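Local coordinates for protein immunoreactive 84kD antigen PG93 (Porphyromonas gingivalis, PDB 5M11) that serves as an essential bacterial-surface component of the type-IX secretion system and binds zinc and calcium ions, at residues A[594-599]-A[659-664]; A[669-674]-A[739-744]; A[692-697]-A[713-718]. All coordinates share one frame; numbering follows the deposited sequence.

The three contacts lie in the last part of the chain, where a beta-propeller region gives way to the C-terminal beta domain. Interaction 1, joining the ends of strands 589-595 and 655-660, closes first; segments 669-674 and 739-744 of interaction 2 then bracket interaction 3. Interactions 2 and 3 both reach the sheet formed by strands 699-703, 709-714, 735-742 and 749-756, and their centres are about 9 Å apart. Interaction 3 also lies about 11 Å, centre to centre, from interaction 1, whose Gly662 O accepts the backbone N of Ala696 and, weakly, Gln695 NE2. Segments 692-697 and 713-718 are thus the part of the C-terminal domain that meets the propeller end, beside the calcium of interaction 2.

Interaction 1 (A[594-599]-A[659-664]); sequences VVDKLN and FQTGTG
Lys597 and Thr663 carry most of this contact, which has no hydrogen bond between its segments and rests on van der Waals touch. The anti chi1 of the lysine (178°) and its extended chi2 carry CD to Thr663; the bends at chi3 and chi4 set CE beside the same carbonyl and turn NZ off. Lys597 CB meets the threonine methyl, CG2 of Thr663, at 3.8 Å. Farther along the side chain, Lys597 CD lies 3.3 Å from Thr663 O.

The polar groups approach without bonding. Thr663 OG1 stands well out of the carboxylate plane of Asp596, 3.7 Å from OD1 and equally far from OD2. Asp596 OD1 also has the methyl of Thr661 beside it, with CG2 at 3.7 Å. This carboxylate oxygen takes its hydrogen bond from Trp602 NE1 of strand 601-606.

Each segment is also shaped from within. Residues 596-599 form a type I turn, closed by a weak bond from Asn599 N to Asp596 O. Across from it, Gly662 N donates to Gln660 OE1 over 2.9 Å, in the plane of the amide carbonyl and on a lone pair.

Strands 636-642 and 647-652 pack around Val594 and Thr661. The loops leaving two successive four-stranded antiparallel sheets meet here, as in neighbouring propeller blades: 589-624, and 636-660 with strand 13-16, whose N-terminal origin is consistent with the usual propeller closure.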
loop_
_atom_site.group_PDB
_atom_site.type_symbol
_atom_site.label_atom_id
_atom_site.label_comp_id
_atom_site.label_asym_id
_atom_site.label_seq_id
_atom_site.Cartn_x
_atom_site.Cartn_y
_atom_site.Cartn_z
ATOM N N VAL A 594 16.668 -0.662 -7.922
ATOM C CA VAL A 594 16.493 -1.689 -8.943
ATOM C C VAL A 594 17.145 -1.147 -10.235
ATOM O O VAL A 594 17.106 0.065 -10.463
ATOM C CB VAL A 594 15.000 -2.045 -9.062
ATOM C CG1 VAL A 594 14.610 -2.467 -10.469
ATOM C CG2 VAL A 594 14.638 -3.119 -8.052
ATOM N N VAL A 595 17.809 -2.019 -11.032
ATOM C CA VAL A 595 18.525 -1.596 -12.244
ATOM C C VAL A 595 17.888 -2.192 -13.536
ATOM O O VAL A 595 17.717 -3.415 -13.672
ATOM C CB VAL A 595 20.047 -1.914 -12.151
ATOM C CG1 VAL A 595 20.785 -1.503 -13.423
ATOM C CG2 VAL A 595 20.683 -1.243 -10.932
ATOM N N ASP A 596 17.580 -1.276 -14.481
ATOM C CA ASP A 596 17.024 -1.459 -15.832
ATOM C C ASP A 596 17.863 -2.339 -16.743
ATOM O O ASP A 596 19.055 -2.530 -16.526
ATOM C CB ASP A 596 16.967 -0.074 -16.545
ATOM C CG ASP A 596 15.608 0.570 -16.714
ATOM O OD1 ASP A 596 14.631 0.065 -16.112
ATOM O OD2 ASP A 596 15.516 1.593 -17.450
ATOM N N LYS A 597 17.244 -2.732 -17.856
ATOM C CA LYS A 597 17.803 -3.430 -19.009
ATOM C C LYS A 597 18.716 -2.418 -19.719
ATOM O O LYS A 597 19.706 -2.794 -20.360
ATOM C CB LYS A 597 16.624 -3.883 -19.896
ATOM C CG LYS A 597 16.964 -4.605 -21.185
ATOM C CD LYS A 597 15.695 -4.922 -21.999
ATOM C CE LYS A 597 15.188 -3.777 -22.854
ATOM N NZ LYS A 597 15.989 -3.594 -24.096
ATOM N N LEU A 598 18.378 -1.106 -19.555
ATOM C CA LEU A 598 19.121 0.034 -20.096
ATOM C C LEU A 598 20.200 0.496 -19.139
ATOM O O LEU A 598 20.876 1.487 -19.435
ATOM C CB LEU A 598 18.191 1.213 -20.404
ATOM C CG LEU A 598 17.028 0.995 -21.361
ATOM C CD1 LEU A 598 16.283 2.294 -21.573
ATOM C CD2 LEU A 598 17.470 0.411 -22.686
ATOM N N ASN A 599 20.371 -0.213 -17.993
ATOM C CA ASN A 599 21.323 0.101 -16.915
ATOM C C ASN A 599 20.904 1.409 -16.167
ATOM O O ASN A 599 21.707 2.012 -15.449
ATOM C CB ASN A 599 22.764 0.183 -17.446
ATOM C CG ASN A 599 23.842 -0.179 -16.461
ATOM O OD1 ASN A 599 23.610 -0.815 -15.414
ATOM N ND2 ASN A 599 25.066 0.172 -16.824
ATOM N N PHE A 659 3.994 -0.184 -12.644
ATOM C CA PHE A 659 4.248 0.801 -13.683
ATOM C C PHE A 659 4.912 0.107 -14.868
ATOM O O PHE A 659 5.882 -0.638 -14.681
ATOM C CB PHE A 659 5.116 1.938 -13.120
ATOM C CG PHE A 659 5.601 2.930 -14.141
ATOM C CD1 PHE A 659 4.776 3.959 -14.580
ATOM C CD2 PHE A 659 6.883 2.837 -14.669
ATOM C CE1 PHE A 659 5.219 4.870 -15.529
ATOM C CE2 PHE A 659 7.320 3.741 -15.632
ATOM C CZ PHE A 659 6.479 4.749 -16.059
ATOM N N GLN A 660 4.371 0.327 -16.091
ATOM C CA GLN A 660 4.939 -0.270 -17.312
ATOM C C GLN A 660 6.112 0.574 -17.719
ATOM O O GLN A 660 5.927 1.721 -18.144
ATOM C CB GLN A 660 3.893 -0.406 -18.437
ATOM C CG GLN A 660 4.462 -0.878 -19.790
ATOM C CD GLN A 660 5.198 -2.200 -19.757
ATOM O OE1 GLN A 660 6.435 -2.252 -19.855
ATOM N NE2 GLN A 660 4.449 -3.297 -19.692
ATOM N N THR A 661 7.319 0.020 -17.521
ATOM C CA THR A 661 8.621 0.649 -17.736
ATOM C C THR A 661 8.968 0.770 -19.240
ATOM O O THR A 661 9.685 1.709 -19.635
ATOM C CB THR A 661 9.674 -0.159 -16.960
ATOM O OG1 THR A 661 9.234 -0.250 -15.613
ATOM C CG2 THR A 661 11.039 0.496 -16.938
ATOM N N GLY A 662 8.470 -0.169 -20.051
ATOM C CA GLY A 662 8.760 -0.216 -21.481
ATOM C C GLY A 662 10.147 -0.786 -21.711
ATOM O O GLY A 662 10.764 -0.556 -22.749
ATOM N N THR A 663 10.619 -1.572 -20.722
ATOM C CA THR A 663 11.914 -2.224 -20.588
ATOM C C THR A 663 11.707 -3.738 -20.822
ATOM O O THR A 663 12.646 -4.529 -20.713
ATOM C CB THR A 663 12.443 -1.768 -19.212
ATOM O OG1 THR A 663 13.182 -0.570 -19.428
ATOM C CG2 THR A 663 13.252 -2.819 -18.410
ATOM N N GLY A 664 10.495 -4.101 -21.224
ATOM C CA GLY A 664 10.120 -5.476 -21.513
ATOM C C GLY A 664 10.840 -6.137 -22.673
ATOM O O GLY A 664 11.211 -5.488 -23.659
#

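Interaction 2 (A[669-674]-A[739-744]); sequences SELDGV and VAVYDP. With CA (calcium ion), chain K.
Glu670 and Asp743 share a first torsion: in both, CG sits between the backbone N and the carbonyl carbon (chi1 61° and 80°), the crowded position for a side chain. From these starting points the two carboxylates come from opposite directions and converge on a calcium ion. Beyond CG the glutamate is extended and reaches from its loop to the ion.

Glu670 grips the ion with both oxygens, OE1 and OE2 each lying 2.4 Å from the calcium. Asp743 binds the calcium through OD2 alone, at 2.7 Å. The carboxylate planes are turned 68° against each other, and Glu670 OE1 comes within 3.0 Å of Asp743 OD2. Such closeness between two acidic groups is explained by the shared cation, whose charge would be expected to offset theirs. Weak hydrogen bonds from Ser746 N to OD2 and from Lys748 N to OD1 also hold the aspartate.

Away from the metal, toward Val741, the contact turns apolar. Leu671 sets CD2 against Val741 CG1 at 3.8 Å, and its CD1 lies near the same methyl. Val674 approaches the other branch of Val741, with 4.1 Å between Val674 CG1 and Val741 CG2. Leu694 and Val700 also touch Val741, enclosing the patch. A type I turn from Leu671 to Val674 presents both side chains to the same strand, 735-742, and at its outer side Ser669 OG donates to Asp672 OD1 from above the carboxylate plane.

Calcium thus ties the entry loop of the C-terminal domain to the end of strand 735-742, over a hydrophobic core consistent with an Ig-like beta-sandwich such as the C-terminal domains of many type-IX cargo proteins.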
loop_
_atom_site.group_PDB
_atom_site.type_symbol
_atom_site.label_atom_id
_atom_site.label_comp_id
_atom_site.label_asym_id
_atom_site.label_seq_id
_atom_site.Cartn_x
_atom_site.Cartn_y
_atom_site.Cartn_z
ATOM N N SER A 669 5.294 -7.729 -32.051
ATOM C CA SER A 669 4.286 -6.666 -31.932
ATOM C C SER A 669 4.677 -5.577 -30.893
ATOM O O SER A 669 3.824 -4.771 -30.505
ATOM C CB SER A 669 2.908 -7.251 -31.616
ATOM O OG SER A 669 2.436 -8.049 -32.689
ATOM N N GLU A 670 5.970 -5.520 -30.501
ATOM C CA GLU A 670 6.474 -4.581 -29.498
ATOM C C GLU A 670 6.319 -3.104 -29.937
ATOM O O GLU A 670 6.040 -2.251 -29.089
ATOM C CB GLU A 670 7.929 -4.898 -29.087
ATOM C CG GLU A 670 8.983 -4.847 -30.181
ATOM C CD GLU A 670 10.395 -4.691 -29.647
ATOM O OE1 GLU A 670 10.743 -3.573 -29.199
ATOM O OE2 GLU A 670 11.154 -5.687 -29.676
ATOM N N LEU A 671 6.448 -2.813 -31.241
ATOM C CA LEU A 671 6.280 -1.451 -31.729
ATOM C C LEU A 671 4.956 -1.279 -32.467
ATOM O O LEU A 671 4.630 -0.167 -32.881
ATOM C CB LEU A 671 7.453 -1.020 -32.623
ATOM C CG LEU A 671 8.798 -0.753 -31.937
ATOM C CD1 LEU A 671 9.813 -0.275 -32.940
ATOM C CD2 LEU A 671 8.682 0.269 -30.807
ATOM N N ASP A 672 4.164 -2.358 -32.576
ATOM C CA ASP A 672 2.859 -2.350 -33.241
ATOM C C ASP A 672 1.847 -1.439 -32.523
ATOM O O ASP A 672 0.797 -1.125 -33.090
ATOM C CB ASP A 672 2.293 -3.781 -33.338
ATOM C CG ASP A 672 2.883 -4.682 -34.418
ATOM O OD1 ASP A 672 2.309 -5.771 -34.662
ATOM O OD2 ASP A 672 3.950 -4.326 -34.984
ATOM N N GLY A 673 2.181 -1.010 -31.307
ATOM C CA GLY A 673 1.318 -0.151 -30.505
ATOM C C GLY A 673 1.679 1.324 -30.440
ATOM O O GLY A 673 1.115 2.038 -29.609
ATOM N N VAL A 674 2.588 1.814 -31.296
ATOM C CA VAL A 674 2.962 3.236 -31.239
ATOM C C VAL A 674 1.808 4.087 -31.833
ATOM O O VAL A 674 1.160 3.646 -32.783
ATOM C CB VAL A 674 4.349 3.535 -31.898
ATOM C CG1 VAL A 674 4.726 5.005 -31.775
ATOM C CG2 VAL A 674 5.453 2.669 -31.284
ATOM N N VAL A 739 6.740 10.226 -37.487
ATOM C CA VAL A 739 7.443 9.722 -36.318
ATOM C C VAL A 739 8.081 8.386 -36.711
ATOM O O VAL A 739 7.374 7.406 -37.011
ATOM C CB VAL A 739 6.456 9.596 -35.126
ATOM C CG1 VAL A 739 7.165 9.142 -33.859
ATOM C CG2 VAL A 739 5.722 10.912 -34.890
ATOM N N ALA A 740 9.422 8.379 -36.772
ATOM C CA ALA A 740 10.194 7.185 -37.083
ATOM C C ALA A 740 10.755 6.634 -35.794
ATOM O O ALA A 740 11.508 7.321 -35.094
ATOM C CB ALA A 740 11.295 7.504 -38.070
ATOM N N VAL A 741 10.313 5.417 -35.442
ATOM C CA VAL A 741 10.715 4.725 -34.219
ATOM C C VAL A 741 11.584 3.536 -34.576
ATOM O O VAL A 741 11.122 2.614 -35.233
ATOM C CB VAL A 741 9.514 4.291 -33.327
ATOM C CG1 VAL A 741 10.001 3.649 -32.034
ATOM C CG2 VAL A 741 8.587 5.465 -33.029
ATOM N N TYR A 742 12.827 3.543 -34.107
ATOM C CA TYR A 742 13.741 2.433 -34.331
ATOM C C TYR A 742 14.277 1.895 -33.004
ATOM O O TYR A 742 14.821 2.659 -32.201
ATOM C CB TYR A 742 14.899 2.846 -35.255
ATOM C CG TYR A 742 15.941 1.765 -35.453
ATOM C CD1 TYR A 742 15.703 0.686 -36.302
ATOM C CD2 TYR A 742 17.166 1.821 -34.796
ATOM C CE1 TYR A 742 16.660 -0.310 -36.493
ATOM C CE2 TYR A 742 18.128 0.829 -34.975
ATOM C CZ TYR A 742 17.870 -0.236 -35.823
ATOM O OH TYR A 742 18.821 -1.212 -36.009
ATOM N N ASP A 743 14.144 0.578 -32.788
ATOM C CA ASP A 743 14.717 -0.019 -31.592
ATOM C C ASP A 743 16.049 -0.677 -32.001
ATOM O O ASP A 743 16.073 -1.496 -32.929
ATOM C CB ASP A 743 13.745 -0.964 -30.837
ATOM C CG ASP A 743 13.552 -2.380 -31.339
ATOM O OD1 ASP A 743 13.348 -2.556 -32.560
ATOM O OD2 ASP A 743 13.480 -3.293 -30.499
ATOM N N PRO A 744 17.182 -0.240 -31.394
ATOM C CA PRO A 744 18.493 -0.797 -31.805
ATOM C C PRO A 744 18.644 -2.298 -31.529
ATOM O O PRO A 744 19.343 -2.985 -32.281
ATOM C CB PRO A 744 19.516 0.019 -31.003
ATOM C CG PRO A 744 18.746 0.701 -29.929
ATOM C CD PRO A 744 17.314 0.774 -30.324
HETATM CA CA CA K . 12.726 -4.527 -28.258
#

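Interaction 3 (A[692-697]-A[713-718])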
loop_
_atom_site.group_PDB
_atom_site.type_symbol
_atom_site.label_atom_id
_atom_site.label_comp_id
_atom_site.label_asym_id
_atom_site.label_seq_id
_atom_site.Cartn_x
_atom_site.Cartn_y
_atom_site.Cartn_z
ATOM N N ALA A 692 3.024 7.743 -27.885
ATOM C CA ALA A 692 2.758 6.738 -26.862
ATOM C C ALA A 692 2.836 5.321 -27.448
ATOM O O ALA A 692 3.020 5.172 -28.661
ATOM C CB ALA A 692 1.406 6.995 -26.221
ATOM N N GLY A 693 2.765 4.311 -26.570
ATOM C CA GLY A 693 2.891 2.901 -26.926
ATOM C C GLY A 693 4.301 2.495 -27.332
ATOM O O GLY A 693 4.486 1.436 -27.942
ATOM N N LEU A 694 5.311 3.317 -26.980
ATOM C CA LEU A 694 6.714 3.078 -27.290
ATOM C C LEU A 694 7.342 2.036 -26.382
ATOM O O LEU A 694 6.670 1.471 -25.514
ATOM C CB LEU A 694 7.520 4.386 -27.147
ATOM C CG LEU A 694 7.262 5.516 -28.120
ATOM C CD1 LEU A 694 7.896 6.737 -27.632
ATOM C CD2 LEU A 694 7.831 5.222 -29.459
ATOM N N GLN A 695 8.656 1.808 -26.576
ATOM C CA GLN A 695 9.506 0.907 -25.793
ATOM C C GLN A 695 10.718 1.721 -25.369
ATOM O O GLN A 695 11.251 2.432 -26.202
ATOM C CB GLN A 695 9.902 -0.325 -26.637
ATOM C CG GLN A 695 10.248 -1.573 -25.831
ATOM C CD GLN A 695 9.029 -2.381 -25.449
ATOM O OE1 GLN A 695 8.574 -3.261 -26.186
ATOM N NE2 GLN A 695 8.494 -2.130 -24.271
ATOM N N ALA A 696 11.100 1.708 -24.084
ATOM C CA ALA A 696 12.241 2.477 -23.579
ATOM C C ALA A 696 13.529 2.037 -24.260
ATOM O O ALA A 696 13.763 0.839 -24.401
ATOM C CB ALA A 696 12.354 2.320 -22.077
ATOM N N GLY A 697 14.310 3.013 -24.721
ATOM C CA GLY A 697 15.566 2.813 -25.445
ATOM C C GLY A 697 15.464 3.005 -26.953
ATOM O O GLY A 697 16.458 2.866 -27.671
ATOM N N THR A 713 14.786 12.177 -30.093
ATOM C CA THR A 713 15.083 11.691 -28.735
ATOM C C THR A 713 15.148 10.177 -28.686
ATOM O O THR A 713 14.898 9.495 -29.683
ATOM C CB THR A 713 14.046 12.146 -27.678
ATOM O OG1 THR A 713 12.720 12.078 -28.223
ATOM C CG2 THR A 713 14.359 13.503 -27.066
ATOM N N GLU A 714 15.486 9.663 -27.501
ATOM C CA GLU A 714 15.470 8.257 -27.155
ATOM C C GLU A 714 14.269 8.080 -26.236
ATOM O O GLU A 714 13.863 9.044 -25.579
ATOM C CB GLU A 714 16.790 7.822 -26.490
ATOM C CG GLU A 714 17.084 6.334 -26.626
ATOM C CD GLU A 714 18.112 5.770 -25.661
ATOM O OE1 GLU A 714 17.765 5.579 -24.472
ATOM O OE2 GLU A 714 19.245 5.470 -26.104
ATOM N N SER A 715 13.667 6.892 -26.195
ATOM C CA SER A 715 12.519 6.709 -25.321
ATOM C C SER A 715 12.981 6.485 -23.886
ATOM O O SER A 715 13.852 5.643 -23.632
ATOM C CB SER A 715 11.647 5.562 -25.801
ATOM O OG SER A 715 10.405 5.607 -25.121
ATOM N N VAL A 716 12.443 7.298 -22.958
ATOM C CA VAL A 716 12.768 7.219 -21.520
ATOM C C VAL A 716 11.880 6.119 -20.883
ATOM O O VAL A 716 12.404 5.165 -20.312
ATOM C CB VAL A 716 12.651 8.605 -20.793
ATOM C CG1 VAL A 716 11.362 9.363 -21.163
ATOM C CG2 VAL A 716 12.798 8.466 -19.280
ATOM N N THR A 717 10.542 6.264 -21.047
ATOM C CA THR A 717 9.449 5.416 -20.592
ATOM C C THR A 717 8.711 4.859 -21.850
ATOM O O THR A 717 9.348 4.466 -22.821
ATOM C CB THR A 717 8.550 6.229 -19.614
ATOM O OG1 THR A 717 7.473 5.415 -19.118
ATOM C CG2 THR A 717 8.001 7.534 -20.235
ATOM N N THR A 718 7.386 4.812 -21.808
ATOM C CA THR A 718 6.473 4.317 -22.841
ATOM C C THR A 718 6.018 5.501 -23.685
ATOM O O THR A 718 5.470 5.319 -24.773
ATOM C CB THR A 718 5.285 3.555 -22.170
ATOM O OG1 THR A 718 5.284 3.738 -20.732
ATOM C CG2 THR A 718 5.322 2.067 -22.477
#
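Leu694 and Thr718 meet at one end of the tight part of this contact, Gly697 and Ser715 at the other. Leu694 N donates to Thr718 O over 3.0 Å, with an N-H...O angle of 146°. Gly697 N reaches Ser715 O at 2.9 Å in a somewhat straighter bond of 157°. Between these two bonds, Ala696 CA adds a CA-H...O contact to Ser715 O, and its methyl lies against Val716 O.

Side chains fill the inner face. With OG anti to the backbone N (chi1 -167°), Ser715 turns its hydroxyl forward along its own segment and donates to Thr717 O, 2.8 Å away and above the carbonyl plane. That bond fixes the hydroxyl beside Leu694, whose CD1 touches Ser715 OG at 3.7 Å. Leu694 continues inward to Val674, Val720 and Val741. The methyl of Thr718 meets the backbone of the partner segment, with CG2 3.4 Å from Leu694 O.

The outer side is looser. Glu714 is exposed and runs its extended chain along Gly697, where CG is 3.7 Å from Gly697 O, while OE1 is hydrogen-bonded to a glycerol probably left from crystallisation. Gln695, Val716 and Thr717 start their side chains away from the partner segment. The Gln695 amide lies near Glu670 and forms a weak hydrogen bond to Gly662 O, which also accepts the backbone N of Ala696 and so fixes 692-697 against the propeller end.

Strands 699-703 and 709-714 form an antiparallel hairpin, and here the chain leading into it and the chain leaving it remain paired, irregularly, past the strand ends. The contact closes the open end of that hairpin at the edge of the C-terminal beta domain facing the propeller.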